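Pyruvate kinase (Pseudomonas aeruginosa, PDB 6QXL) probably catalyses the last step of glycolysis, transferring the phosphoryl group of phosphoenolpyruvate to ADP to give pyruvate and ATP. Local coordinates at residues A[189-194]-A[216-221]; A[307-312]-A[395-400]; A[24-29]-A[59-64]; A[195-200]-A[224-229]; A[377-382]-A[401-406]. All coordinates share one frame; numbering follows the deposited sequence.

Interaction 1: A[189-194]-A[216-221]; sequences DYVAVS and AWLVAK
Strands 190-193 and 217-221 run parallel, their axes 28° apart and 4.6 Å at closest approach, with Tyr190 paired to Trp217 and Val193 to Ala220. Five backbone hydrogen bonds stitch them, from Trp217 N to Asp189 O (3.0 Å) through to Lys221 N on Val193 O (3.2 Å). On one face Tyr190 and Trp217 lie side by side, and Tyr190 CE1 reaches Trp217 CB at 3.7 Å. Ala192 CB follows against Val219 CB at 3.9 Å. The other face carries Val191 and Leu218, whose CD2 comes to 4.1 Å from Val191 CB; Val193 and Leu218 of this face pack on helix 199-211. The aliphatic chain of Lys221 runs past Val193 O, and its bend at chi3 (67°) brings NZ round to Ser194 OG, 3.0 Å away. That ammonium also meets Asp68 and a bound malonate, while Ser194 OG has Leu69 O as a further partner. Tyr190 OH is hydrogen-bonded to Arg414 O. The pair is the fourth and fifth strands of a TIM barrel, joined by a beta-alpha-beta crossover through helix 199-211, with Lys221 at the strand end beside the malonate and magnesium site.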
# COMPACT_ATOMS: atom_id res chain seq x y z
N ASP A 189 -31.30 28.15 4.91
CA ASP A 189 -29.88 27.85 4.98
C ASP A 189 -29.38 27.11 3.74
O ASP A 189 -28.25 27.32 3.31
CB ASP A 189 -29.62 27.05 6.24
CG ASP A 189 -30.16 27.75 7.47
OD1 ASP A 189 -29.68 28.84 7.79
OD2 ASP A 189 -31.11 27.25 8.07
N TYR A 190 -30.22 26.24 3.17
CA TYR A 190 -29.87 25.49 1.97
C TYR A 190 -31.03 25.54 0.98
O TYR A 190 -32.19 25.52 1.37
CB TYR A 190 -29.56 24.01 2.31
CG TYR A 190 -28.27 23.81 3.03
CD1 TYR A 190 -27.06 23.79 2.35
CD2 TYR A 190 -28.25 23.63 4.41
CE1 TYR A 190 -25.87 23.60 3.03
CE2 TYR A 190 -27.06 23.44 5.09
CZ TYR A 190 -25.89 23.40 4.39
OH TYR A 190 -24.72 23.24 5.08
N VAL A 191 -30.68 25.57 -0.29
CA VAL A 191 -31.65 25.46 -1.38
C VAL A 191 -31.16 24.37 -2.32
O VAL A 191 -30.01 24.38 -2.75
CB VAL A 191 -31.78 26.78 -2.14
CG1 VAL A 191 -32.61 26.61 -3.41
CG2 VAL A 191 -32.43 27.81 -1.24
N ALA A 192 -32.05 23.44 -2.66
CA ALA A 192 -31.71 22.31 -3.52
C ALA A 192 -32.32 22.48 -4.89
O ALA A 192 -33.52 22.74 -5.02
CB ALA A 192 -32.18 21.01 -2.91
N VAL A 193 -31.49 22.33 -5.92
CA VAL A 193 -31.93 22.42 -7.31
C VAL A 193 -32.20 21.02 -7.84
O VAL A 193 -31.36 20.14 -7.72
CB VAL A 193 -30.86 23.10 -8.16
CG1 VAL A 193 -31.27 23.16 -9.62
CG2 VAL A 193 -30.59 24.48 -7.62
N SER A 194 -33.38 20.83 -8.44
CA SER A 194 -33.75 19.54 -9.02
C SER A 194 -33.39 19.48 -10.49
O SER A 194 -33.42 20.48 -11.20
CB SER A 194 -35.23 19.28 -8.85
OG SER A 194 -35.60 19.22 -7.49
N ALA A 216 -28.35 31.46 1.16
CA ALA A 216 -28.33 30.01 1.26
C ALA A 216 -27.21 29.40 0.42
O ALA A 216 -26.80 29.97 -0.61
CB ALA A 216 -29.66 29.42 0.82
N TRP A 217 -26.75 28.25 0.87
CA TRP A 217 -25.86 27.40 0.09
C TRP A 217 -26.69 26.50 -0.82
O TRP A 217 -27.81 26.11 -0.48
CB TRP A 217 -24.98 26.57 1.02
CG TRP A 217 -23.75 27.27 1.47
CD1 TRP A 217 -23.50 28.61 1.42
CD2 TRP A 217 -22.59 26.67 2.05
NE1 TRP A 217 -22.26 28.88 1.94
CE2 TRP A 217 -21.66 27.71 2.30
CE3 TRP A 217 -22.23 25.36 2.38
CZ2 TRP A 217 -20.41 27.48 2.88
CZ3 TRP A 217 -20.97 25.13 2.94
CH2 TRP A 217 -20.09 26.20 3.20
N LEU A 218 -26.13 26.18 -1.97
CA LEU A 218 -26.84 25.45 -3.01
C LEU A 218 -26.52 23.95 -3.01
O LEU A 218 -25.36 23.56 -2.98
CB LEU A 218 -26.50 26.01 -4.37
CG LEU A 218 -27.18 27.30 -4.74
CD1 LEU A 218 -26.67 27.69 -6.12
CD2 LEU A 218 -28.70 27.17 -4.77
N VAL A 219 -27.57 23.13 -3.10
CA VAL A 219 -27.44 21.70 -3.20
C VAL A 219 -27.82 21.23 -4.59
O VAL A 219 -28.94 21.46 -5.02
CB VAL A 219 -28.33 20.97 -2.20
CG1 VAL A 219 -28.06 19.47 -2.25
CG2 VAL A 219 -28.10 21.52 -0.80
N ALA A 220 -26.90 20.58 -5.28
CA ALA A 220 -27.19 19.96 -6.57
C ALA A 220 -27.71 18.56 -6.38
O ALA A 220 -27.01 17.71 -5.84
CB ALA A 220 -25.97 19.94 -7.48
N LYS A 221 -28.93 18.31 -6.82
CA LYS A 221 -29.49 16.96 -6.78
C LYS A 221 -29.06 16.21 -8.02
O LYS A 221 -29.37 16.61 -9.12
CB LYS A 221 -31.00 17.04 -6.68
CG LYS A 221 -31.46 17.62 -5.35
CD LYS A 221 -32.91 18.01 -5.37
CE LYS A 221 -33.84 16.81 -5.50
NZ LYS A 221 -35.25 17.18 -5.31

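Interaction 2: A[307-312]-A[395-400]; sequences LDYTDA and RIRSSV
Arg395 and Asp311 meet because the arginine chain folds twice, at chi2 (-50°) and chi3 (79°), turning its guanidinium back from a CB that points away; Tyr309 reaches Arg397 with chi1 at -127°, well off a staggered value. The first pair forms an end-on, two-nitrogen salt bridge. Arg395 NH2 lies 2.7 Å from Asp311 OD2 and NH1 lies 2.8 Å from OD1 of the same aspartate, each oxygen using its syn lone pair, with the carboxylate and guanidinium planes nearly coplanar. Asp311 is gripped further by the backbone nitrogens of Val278 and Arg419, and Arg395 NE by Leu391 O.

The second pair slides past in opposite directions. Arg397 CG sits over the centre of the Tyr309 ring, 3.7 Å from its centroid, a CH-pi contact. Farther along the chain the guanidinium places one face above Tyr309 CD1, while its NE is hydrogen-bonded to Thr344 O. At the far end of the ring, Tyr309 OH accepts from Ser398 N at 3.1 Å and donates to Ser345 O. Tyr309 is also the positive-phi residue of the Schellman motif that ends helix 296-307.

The contact joins the barrel domain to the alpha/beta domain through two loops. A buried carboxylate taking two N-H donors of one guanidinium and two backbone N-H groups is held in position and rotation, and its charge is probably well compensated, so the chemistry implies a directional polar link between the domains, flanked by a tyrosine-arginine packing surface.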
# COMPACT_ATOMS: atom_id res chain seq x y z
N LEU A 307 -20.76 4.19 6.05
CA LEU A 307 -19.41 3.71 5.74
C LEU A 307 -18.89 4.29 4.43
O LEU A 307 -17.69 4.53 4.33
CB LEU A 307 -19.37 2.20 5.70
CG LEU A 307 -19.79 1.48 6.98
CD1 LEU A 307 -19.73 -0.01 6.80
CD2 LEU A 307 -19.00 1.88 8.20
N ASP A 308 -19.76 4.59 3.46
CA ASP A 308 -19.34 5.35 2.28
C ASP A 308 -18.88 6.78 2.64
O ASP A 308 -18.34 7.49 1.79
CB ASP A 308 -20.45 5.46 1.23
CG ASP A 308 -20.98 4.10 0.72
OD1 ASP A 308 -20.17 3.14 0.60
OD2 ASP A 308 -22.21 3.99 0.43
N TYR A 309 -19.13 7.20 3.89
CA TYR A 309 -18.76 8.53 4.39
C TYR A 309 -19.62 9.66 3.82
O TYR A 309 -19.13 10.75 3.51
CB TYR A 309 -17.23 8.83 4.28
CG TYR A 309 -16.69 9.25 5.61
CD1 TYR A 309 -16.46 8.29 6.61
CD2 TYR A 309 -16.48 10.60 5.92
CE1 TYR A 309 -15.99 8.66 7.86
CE2 TYR A 309 -16.00 10.97 7.17
CZ TYR A 309 -15.77 10.00 8.13
OH TYR A 309 -15.33 10.36 9.38
N THR A 310 -20.91 9.41 3.73
CA THR A 310 -21.88 10.45 3.45
C THR A 310 -21.92 11.41 4.63
O THR A 310 -21.67 11.02 5.78
CB THR A 310 -23.29 9.83 3.20
OG1 THR A 310 -24.13 10.77 2.51
CG2 THR A 310 -23.96 9.37 4.47
N ASP A 311 -22.25 12.67 4.36
CA ASP A 311 -22.42 13.64 5.43
C ASP A 311 -23.75 13.42 6.13
O ASP A 311 -23.85 13.50 7.35
CB ASP A 311 -22.40 15.07 4.94
CG ASP A 311 -21.01 15.58 4.69
OD1 ASP A 311 -20.37 15.29 3.63
OD2 ASP A 311 -20.60 16.40 5.56
N ALA A 312 -24.79 13.17 5.33
CA ALA A 312 -26.12 13.03 5.87
C ALA A 312 -26.91 11.99 5.12
O ALA A 312 -26.66 11.71 3.96
CB ALA A 312 -26.85 14.37 5.83
N ARG A 395 -14.13 16.86 5.80
CA ARG A 395 -13.86 15.99 4.65
C ARG A 395 -12.91 14.84 4.98
O ARG A 395 -12.80 13.92 4.20
CB ARG A 395 -13.25 16.75 3.49
CG ARG A 395 -13.99 17.97 2.97
CD ARG A 395 -15.45 17.73 2.69
NE ARG A 395 -16.22 17.73 3.93
CZ ARG A 395 -17.45 17.25 4.04
NH1 ARG A 395 -18.06 16.70 2.99
NH2 ARG A 395 -18.03 17.29 5.23
N ILE A 396 -12.24 14.88 6.11
CA ILE A 396 -11.24 13.88 6.46
C ILE A 396 -11.84 12.89 7.44
O ILE A 396 -12.44 13.28 8.43
CB ILE A 396 -10.01 14.56 7.09
CG1 ILE A 396 -9.40 15.58 6.13
CG2 ILE A 396 -8.96 13.56 7.49
CD1 ILE A 396 -9.02 15.00 4.80
N ARG A 397 -11.64 11.61 7.18
CA ARG A 397 -12.18 10.60 8.07
C ARG A 397 -11.57 10.77 9.43
O ARG A 397 -10.36 10.89 9.55
CB ARG A 397 -11.90 9.20 7.57
CG ARG A 397 -12.71 8.76 6.36
CD ARG A 397 -12.16 7.46 5.79
NE ARG A 397 -13.25 6.49 5.54
CZ ARG A 397 -13.90 6.40 4.40
NH1 ARG A 397 -13.61 7.17 3.36
NH2 ARG A 397 -14.88 5.53 4.31
N SER A 398 -12.41 10.79 10.46
CA SER A 398 -11.97 10.88 11.83
C SER A 398 -13.11 10.55 12.76
O SER A 398 -14.26 10.52 12.35
CB SER A 398 -11.47 12.31 12.12
OG SER A 398 -11.14 12.47 13.49
N SER A 399 -12.81 10.31 14.02
CA SER A 399 -13.86 10.28 15.04
C SER A 399 -13.74 11.41 16.08
O SER A 399 -14.48 11.42 17.06
CB SER A 399 -13.84 8.92 15.73
OG SER A 399 -12.61 8.70 16.34
N VAL A 400 -12.85 12.38 15.86
CA VAL A 400 -12.68 13.48 16.79
C VAL A 400 -13.79 14.52 16.59
O VAL A 400 -14.07 14.89 15.45
CB VAL A 400 -11.30 14.16 16.61
CG1 VAL A 400 -11.24 15.05 15.35
CG2 VAL A 400 -10.99 15.01 17.84

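Interaction 3: A[24-29]-A[59-64]; sequences QLILAG and HGRFVA
Leu27 over the ring of His59 and Ile26 against Val63 make this a mainly apolar contact on the outer helical layer of the barrel, where the end of helix 19-28 meets the loop between helix 42-58 and strand 64-68. Leu27 brings its CD2 methyl over one face of the imidazole, 3.8 Å from the ring centroid and 23° off the normal, nearest to His59 ND1 at 3.5 Å. The ring is held from elsewhere, NE2 hydrogen-bonded to Glu23. Deeper in, Ile26 CD1 rests 4.2 Å from Val63 CG2, and both residues also touch Val52 of helix 42-58.

Arg61 comes round the end of the helix. Bends at chi2 (-87°) and chi3 (-61°) fold its chain so that NH2 arrives 3.1 Å from Gly29 O, but the angle is poor for a hydrogen bond. The same nitrogen is instead held by Ile30 O and the carboxylate of Asp31, while Gly29 O receives Arg4. Gly29 itself, with positive phi, closes the Schellman motif of helix 19-28.

The chemistry therefore implies a contact held between the segments mainly by apolar and CH-pi packing, with Arg61 lying alongside and the polar ends of His59 and Arg61 oriented by neighbours beyond them.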
# COMPACT_ATOMS: atom_id res chain seq x y z
N GLN A 24 -41.01 16.61 18.91
CA GLN A 24 -40.50 15.25 19.06
C GLN A 24 -39.38 14.90 18.06
O GLN A 24 -38.45 14.17 18.40
CB GLN A 24 -41.62 14.25 18.96
CG GLN A 24 -42.47 14.11 20.21
CD GLN A 24 -43.65 13.18 19.96
OE1 GLN A 24 -44.74 13.62 19.53
NE2 GLN A 24 -43.41 11.90 20.15
N LEU A 25 -39.50 15.42 16.83
CA LEU A 25 -38.46 15.23 15.82
C LEU A 25 -37.17 15.96 16.20
O LEU A 25 -36.07 15.42 16.01
CB LEU A 25 -38.94 15.72 14.44
CG LEU A 25 -40.07 15.02 13.73
CD1 LEU A 25 -40.40 15.76 12.43
CD2 LEU A 25 -39.74 13.56 13.47
N ILE A 26 -37.31 17.17 16.71
CA ILE A 26 -36.17 17.95 17.21
C ILE A 26 -35.47 17.17 18.32
O ILE A 26 -34.25 17.03 18.31
CB ILE A 26 -36.61 19.34 17.69
CG1 ILE A 26 -37.34 20.06 16.50
CG2 ILE A 26 -35.45 20.15 18.21
CD1 ILE A 26 -36.69 20.31 15.25
N LEU A 27 -36.25 16.65 19.25
CA LEU A 27 -35.67 15.89 20.36
C LEU A 27 -35.09 14.56 19.92
O LEU A 27 -34.17 14.07 20.54
CB LEU A 27 -36.69 15.65 21.48
CG LEU A 27 -37.12 16.89 22.23
CD1 LEU A 27 -38.47 16.62 22.90
CD2 LEU A 27 -36.04 17.36 23.21
N ALA A 28 -35.63 13.98 18.85
CA ALA A 28 -35.12 12.71 18.36
C ALA A 28 -33.79 12.88 17.61
O ALA A 28 -33.09 11.90 17.38
CB ALA A 28 -36.15 12.03 17.47
N GLY A 29 -33.48 14.12 17.22
CA GLY A 29 -32.17 14.46 16.72
C GLY A 29 -32.08 14.94 15.29
O GLY A 29 -30.99 14.92 14.72
N HIS A 59 -34.63 23.92 22.63
CA HIS A 59 -33.85 22.79 23.13
C HIS A 59 -32.36 22.88 22.83
O HIS A 59 -31.66 21.88 22.90
CB HIS A 59 -34.43 21.50 22.58
CG HIS A 59 -35.82 21.24 23.05
ND1 HIS A 59 -36.10 20.69 24.29
CD2 HIS A 59 -37.02 21.51 22.48
CE1 HIS A 59 -37.41 20.62 24.44
NE2 HIS A 59 -37.99 21.07 23.34
N GLY A 60 -31.86 24.07 22.52
CA GLY A 60 -30.42 24.27 22.34
C GLY A 60 -29.83 23.46 21.21
O GLY A 60 -28.75 22.90 21.33
N ARG A 61 -30.57 23.39 20.11
CA ARG A 61 -30.19 22.64 18.94
C ARG A 61 -30.12 23.59 17.75
O ARG A 61 -30.75 24.65 17.72
CB ARG A 61 -31.20 21.53 18.67
CG ARG A 61 -31.22 20.43 19.71
CD ARG A 61 -30.21 19.37 19.40
NE ARG A 61 -30.46 18.74 18.13
CZ ARG A 61 -29.60 17.93 17.50
NH1 ARG A 61 -28.44 17.59 18.06
NH2 ARG A 61 -29.94 17.38 16.32
N PHE A 62 -29.34 23.17 16.76
CA PHE A 62 -29.12 23.97 15.58
C PHE A 62 -29.54 23.14 14.40
O PHE A 62 -28.84 22.22 13.99
CB PHE A 62 -27.66 24.41 15.52
CG PHE A 62 -27.25 25.21 16.70
CD1 PHE A 62 -26.83 24.58 17.87
CD2 PHE A 62 -27.37 26.60 16.68
CE1 PHE A 62 -26.50 25.31 19.00
CE2 PHE A 62 -27.02 27.34 17.79
CZ PHE A 62 -26.62 26.70 18.95
N VAL A 63 -30.73 23.45 13.89
CA VAL A 63 -31.33 22.75 12.78
C VAL A 63 -31.36 23.66 11.56
O VAL A 63 -31.94 24.74 11.60
CB VAL A 63 -32.74 22.27 13.13
CG1 VAL A 63 -33.40 21.60 11.93
CG2 VAL A 63 -32.69 21.34 14.35
N ALA A 64 -30.75 23.22 10.47
CA ALA A 64 -30.81 23.97 9.23
C ALA A 64 -32.15 23.74 8.55
O ALA A 64 -32.84 22.77 8.84
CB ALA A 64 -29.68 23.56 8.30

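Interaction 4: A[195-200]-A[224-229]; sequences FPRDAK and RAEAVA
Arg197 and Arg224 stack flat on one another in the loops that follow the fourth and fifth strands of the TIM barrel, at the mouth where the magnesium ion is bound. Stacking carries most of the contact. The two guanidinium groups have their centres 3.8 Å apart and planes at 20°, and Arg224 NE lies above the centre of the Arg197 group, 3.3 Å from CZ of that arginine. The opposite face of the Arg224 guanidinium is covered by Phe195, whose CD1 comes within 3.3 Å of Arg224 CZ; ring and guanidinium planes stand 39° apart. Arg224 is thus sandwiched between an aromatic ring and a second arginine, while Phe195 also touches Asp250, which together with Glu223 belongs to the magnesium site.

Charge pairing comes next. Arg197, extended from CG to NE, donates NE to Glu226 OE1 at 2.9 Å. The oxygen lies close to the guanidinium plane, yet the nitrogen approaches from above the carboxylate, whose plane is nearly perpendicular at 87°. Arg224 NH1 has its own carboxylate in Glu254. Glu226 and Glu254 probably offset the two closely placed positive charges. Arg197 NH1 has a hydrogen-bond partner in Leu167 O.

Beyond these, Ala227 CB merely packs against Pro196 O at 4.1 Å. Water completes the link between the loops. One molecule accepts from Arg224 NE at 2.8 Å, at the edge of its guanidinium, and donates to Phe195 O. Another donates to Pro196 O at 2.8 Å and takes only a weak bond, 3.2 Å long, from Arg224 N.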
# COMPACT_ATOMS: atom_id res chain seq x y z
N PHE A 195 -33.00 18.28 -10.90
CA PHE A 195 -32.73 17.92 -12.31
C PHE A 195 -31.70 18.78 -13.00
O PHE A 195 -31.81 19.00 -14.20
CB PHE A 195 -34.06 17.90 -13.17
CG PHE A 195 -35.01 16.83 -12.83
CD1 PHE A 195 -34.84 15.50 -13.12
CD2 PHE A 195 -36.12 17.15 -11.99
CE1 PHE A 195 -35.75 14.51 -12.64
CE2 PHE A 195 -37.03 16.20 -11.53
CZ PHE A 195 -36.84 14.92 -11.91
N PRO A 196 -30.68 19.31 -12.31
CA PRO A 196 -29.66 20.01 -13.07
C PRO A 196 -28.84 19.05 -13.91
O PRO A 196 -28.65 17.90 -13.54
CB PRO A 196 -28.79 20.64 -11.98
CG PRO A 196 -28.93 19.74 -10.84
CD PRO A 196 -30.31 19.20 -10.88
N ARG A 197 -28.37 19.52 -15.06
CA ARG A 197 -27.56 18.73 -15.98
C ARG A 197 -26.11 19.17 -16.00
O ARG A 197 -25.27 18.30 -16.27
CB ARG A 197 -28.17 18.81 -17.37
CG ARG A 197 -29.44 17.87 -17.35
CD ARG A 197 -30.13 17.74 -18.70
NE ARG A 197 -30.96 16.54 -18.83
CZ ARG A 197 -32.20 16.46 -19.39
NH1 ARG A 197 -32.81 17.57 -19.77
NH2 ARG A 197 -32.83 15.30 -19.45
N ASP A 198 -25.81 20.42 -15.75
CA ASP A 198 -24.40 20.84 -15.75
C ASP A 198 -24.23 22.09 -14.92
O ASP A 198 -25.19 22.65 -14.43
CB ASP A 198 -23.89 21.09 -17.19
CG ASP A 198 -24.76 22.05 -17.96
OD1 ASP A 198 -25.43 22.91 -17.40
OD2 ASP A 198 -24.71 21.92 -19.19
N ALA A 199 -22.99 22.50 -14.76
CA ALA A 199 -22.66 23.68 -13.96
C ALA A 199 -23.49 24.91 -14.33
O ALA A 199 -23.81 25.69 -13.42
CB ALA A 199 -21.16 23.99 -14.06
N LYS A 200 -23.86 25.07 -15.59
CA LYS A 200 -24.65 26.25 -15.99
C LYS A 200 -25.97 26.35 -15.21
O LYS A 200 -26.33 27.41 -14.72
CB LYS A 200 -24.93 26.28 -17.50
CG LYS A 200 -23.73 26.27 -18.41
CD LYS A 200 -24.10 25.94 -19.86
CE LYS A 200 -22.90 25.68 -20.79
NZ LYS A 200 -22.12 26.91 -21.11
N ARG A 224 -30.06 13.18 -13.01
CA ARG A 224 -30.13 13.09 -14.47
C ARG A 224 -29.07 12.20 -15.02
O ARG A 224 -27.93 12.27 -14.56
CB ARG A 224 -30.04 14.46 -15.15
CG ARG A 224 -31.32 15.21 -15.08
CD ARG A 224 -32.34 15.01 -16.18
NE ARG A 224 -33.21 16.11 -16.29
CZ ARG A 224 -34.56 16.04 -16.39
NH1 ARG A 224 -35.18 14.86 -16.39
NH2 ARG A 224 -35.29 17.15 -16.47
N ALA A 225 -29.38 11.39 -15.99
CA ALA A 225 -28.37 10.57 -16.66
C ALA A 225 -27.18 11.35 -17.14
O ALA A 225 -26.03 10.91 -17.02
CB ALA A 225 -28.99 9.76 -17.79
N GLU A 226 -27.44 12.57 -17.64
CA GLU A 226 -26.37 13.41 -18.21
C GLU A 226 -25.40 13.87 -17.14
O GLU A 226 -24.23 14.06 -17.42
CB GLU A 226 -26.98 14.63 -18.92
CG GLU A 226 -27.85 14.34 -20.15
CD GLU A 226 -29.27 13.86 -19.85
OE1 GLU A 226 -29.77 13.91 -18.70
OE2 GLU A 226 -29.87 13.32 -20.77
N ALA A 227 -25.88 14.02 -15.91
CA ALA A 227 -25.04 14.45 -14.80
C ALA A 227 -23.97 13.43 -14.38
O ALA A 227 -22.98 13.82 -13.77
CB ALA A 227 -25.91 14.80 -13.59
N VAL A 228 -24.18 12.16 -14.70
CA VAL A 228 -23.25 11.10 -14.32
C VAL A 228 -22.69 10.37 -15.54
O VAL A 228 -22.06 9.32 -15.40
CB VAL A 228 -23.92 10.09 -13.36
CG1 VAL A 228 -24.22 10.79 -12.04
CG2 VAL A 228 -25.21 9.52 -13.96
N ALA A 229 -22.88 10.94 -16.73
CA ALA A 229 -22.40 10.34 -17.97
C ALA A 229 -20.89 10.10 -17.95
O ALA A 229 -20.42 9.15 -18.54
CB ALA A 229 -22.76 11.22 -19.16
O HOH W 1 -32.62 18.85 -16.60
O HOH W 2 -29.35 16.02 -11.64

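Interaction 5: A[377-382]-A[401-406]; sequences IKAIIC and PIYAYS
Ile380 and Cys382 pair with Ile402 and Ala404 in the parallel strands of a beta-alpha-beta unit, strand 377-383, helix 388-394 and strand 402-406, within the alpha/beta domain. The strand axes diverge by 25° and approach to 5.0 Å. Four backbone hydrogen bonds pass between them: Ile380 N to Pro401 O (3.0 Å), Tyr403 N to Ile380 O (2.9 Å), Cys382 N to Tyr403 O, and Tyr405 N to Cys382 O. Just before the first of these, the Pro401 ring packs on the backbone, its CD 3.4 Å from Lys378 O.

One face carries Ala379, Ile381, Tyr403 and Tyr405. Ile381 sets its CG2 branch, anti to the backbone N, over the centre of the Tyr405 ring, 3.7 Å from the centroid and 13° off the normal, a CH-pi contact. The CG1 branch of the same isoleucine instead extends to the phenol end, 3.8 Å from Tyr405 OH. That hydroxyl donates a hydrogen bond to Ala440 O of helix 436-446, and the ring also meets Phe426 edge-to-face, so its position is fixed from several directions. Tyr403 behaves differently: Ala379 CB touches it at the ring edge, 3.7 Å from CE2. Leu444 covers Ala379, Ile381 and Tyr405.

The other face carries Ile380, Cys382 and Ile402 and lies against helix 388-394, touching Met393, Thr389 and Pro390. Cys382, near the C-terminal end of its strand, has its side chain about 6 Å from the bound glucose 6-phosphate. Helix 388-394 on one face and helix 436-446 on the other make this largely parallel, mixed sheet the middle layer of a three-layer alpha/beta domain.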
# COMPACT_ATOMS: atom_id res chain seq x y z
N ILE A 377 -5.82 14.32 22.17
CA ILE A 377 -6.72 15.34 21.66
C ILE A 377 -8.15 14.81 21.64
O ILE A 377 -8.42 13.82 21.01
CB ILE A 377 -6.29 15.81 20.27
CG1 ILE A 377 -5.01 16.63 20.41
CG2 ILE A 377 -7.39 16.65 19.61
CD1 ILE A 377 -4.23 16.76 19.12
N LYS A 378 -9.04 15.51 22.34
CA LYS A 378 -10.41 15.09 22.49
C LYS A 378 -11.39 15.98 21.75
O LYS A 378 -12.58 15.66 21.71
CB LYS A 378 -10.79 15.05 23.97
CG LYS A 378 -9.92 14.14 24.83
CD LYS A 378 -10.04 12.66 24.49
CE LYS A 378 -9.18 11.87 25.45
NZ LYS A 378 -8.92 10.51 24.92
N ALA A 379 -10.93 17.09 21.21
CA ALA A 379 -11.82 17.98 20.47
C ALA A 379 -11.05 18.98 19.64
O ALA A 379 -9.89 19.22 19.89
CB ALA A 379 -12.76 18.72 21.42
N ILE A 380 -11.72 19.53 18.64
CA ILE A 380 -11.16 20.58 17.82
C ILE A 380 -12.03 21.81 17.92
O ILE A 380 -13.20 21.76 17.58
CB ILE A 380 -11.06 20.16 16.35
CG1 ILE A 380 -10.13 18.93 16.23
CG2 ILE A 380 -10.62 21.33 15.49
CD1 ILE A 380 -9.90 18.49 14.84
N ILE A 381 -11.46 22.90 18.42
CA ILE A 381 -12.12 24.19 18.56
C ILE A 381 -11.76 24.97 17.31
O ILE A 381 -10.64 25.46 17.17
CB ILE A 381 -11.66 24.91 19.84
CG1 ILE A 381 -12.15 24.12 21.05
CG2 ILE A 381 -12.20 26.33 19.90
CD1 ILE A 381 -11.65 24.67 22.38
N CYS A 382 -12.71 25.10 16.41
CA CYS A 382 -12.47 25.79 15.16
C CYS A 382 -13.23 27.11 15.18
O CYS A 382 -14.45 27.14 15.00
CB CYS A 382 -12.88 24.91 13.99
SG CYS A 382 -12.62 25.74 12.42
N PRO A 401 -14.42 14.99 17.67
CA PRO A 401 -15.45 16.03 17.52
C PRO A 401 -14.90 17.35 17.01
O PRO A 401 -13.91 17.85 17.53
CB PRO A 401 -15.97 16.20 18.94
CG PRO A 401 -15.62 14.95 19.66
CD PRO A 401 -14.37 14.44 19.04
N ILE A 402 -15.54 17.88 15.98
CA ILE A 402 -15.20 19.17 15.42
C ILE A 402 -16.26 20.19 15.86
O ILE A 402 -17.44 20.06 15.54
CB ILE A 402 -15.18 19.10 13.89
CG1 ILE A 402 -14.16 18.06 13.44
CG2 ILE A 402 -14.90 20.48 13.29
CD1 ILE A 402 -14.18 17.75 11.96
N TYR A 403 -15.83 21.21 16.60
CA TYR A 403 -16.74 22.26 17.08
C TYR A 403 -16.55 23.54 16.29
O TYR A 403 -15.47 24.10 16.29
CB TYR A 403 -16.51 22.49 18.54
CG TYR A 403 -16.89 21.30 19.36
CD1 TYR A 403 -18.21 21.06 19.70
CD2 TYR A 403 -15.94 20.40 19.80
CE1 TYR A 403 -18.57 19.95 20.45
CE2 TYR A 403 -16.30 19.30 20.58
CZ TYR A 403 -17.62 19.10 20.88
OH TYR A 403 -17.96 18.02 21.62
N ALA A 404 -17.60 23.97 15.60
CA ALA A 404 -17.59 25.24 14.86
C ALA A 404 -18.07 26.36 15.80
O ALA A 404 -19.26 26.45 16.14
CB ALA A 404 -18.50 25.14 13.64
N TYR A 405 -17.10 27.18 16.24
CA TYR A 405 -17.35 28.37 17.05
C TYR A 405 -17.62 29.54 16.13
O TYR A 405 -16.74 29.96 15.36
CB TYR A 405 -16.15 28.67 17.94
CG TYR A 405 -15.99 27.76 19.16
CD1 TYR A 405 -15.90 26.38 19.03
CD2 TYR A 405 -15.88 28.29 20.42
CE1 TYR A 405 -15.74 25.57 20.15
CE2 TYR A 405 -15.73 27.47 21.54
CZ TYR A 405 -15.65 26.12 21.39
OH TYR A 405 -15.48 25.31 22.50
N SER A 406 -18.83 30.08 16.18
CA SER A 406 -19.18 31.20 15.35
C SER A 406 -20.18 32.10 16.06
O SER A 406 -20.98 31.64 16.87
CB SER A 406 -19.74 30.73 14.02
OG SER A 406 -19.74 31.77 13.06

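Interactions 1 and 5 are both parallel strand pairs of beta-alpha-beta units, buried and held mainly by backbone bonds, but one lies in the barrel, its centre about 8 Å from the centre of the chain, and the other in the alpha/beta domain. Interaction 4 continues interaction 1 into the loops after the same strands, where stacked arginines replace sheet bonding; Lys221 O touches Pro196 CD at 3.3 Å. Interaction 2 is a buried polar join between domains, and its Val400 packs on Ile380 of interaction 5. Interaction 3, partly buried on the barrel's outer layer, is mostly apolar, and touches interaction 1 through Ala64 and Asp189. Interactions 3 and 4 lie on opposite sides of the chain's centre.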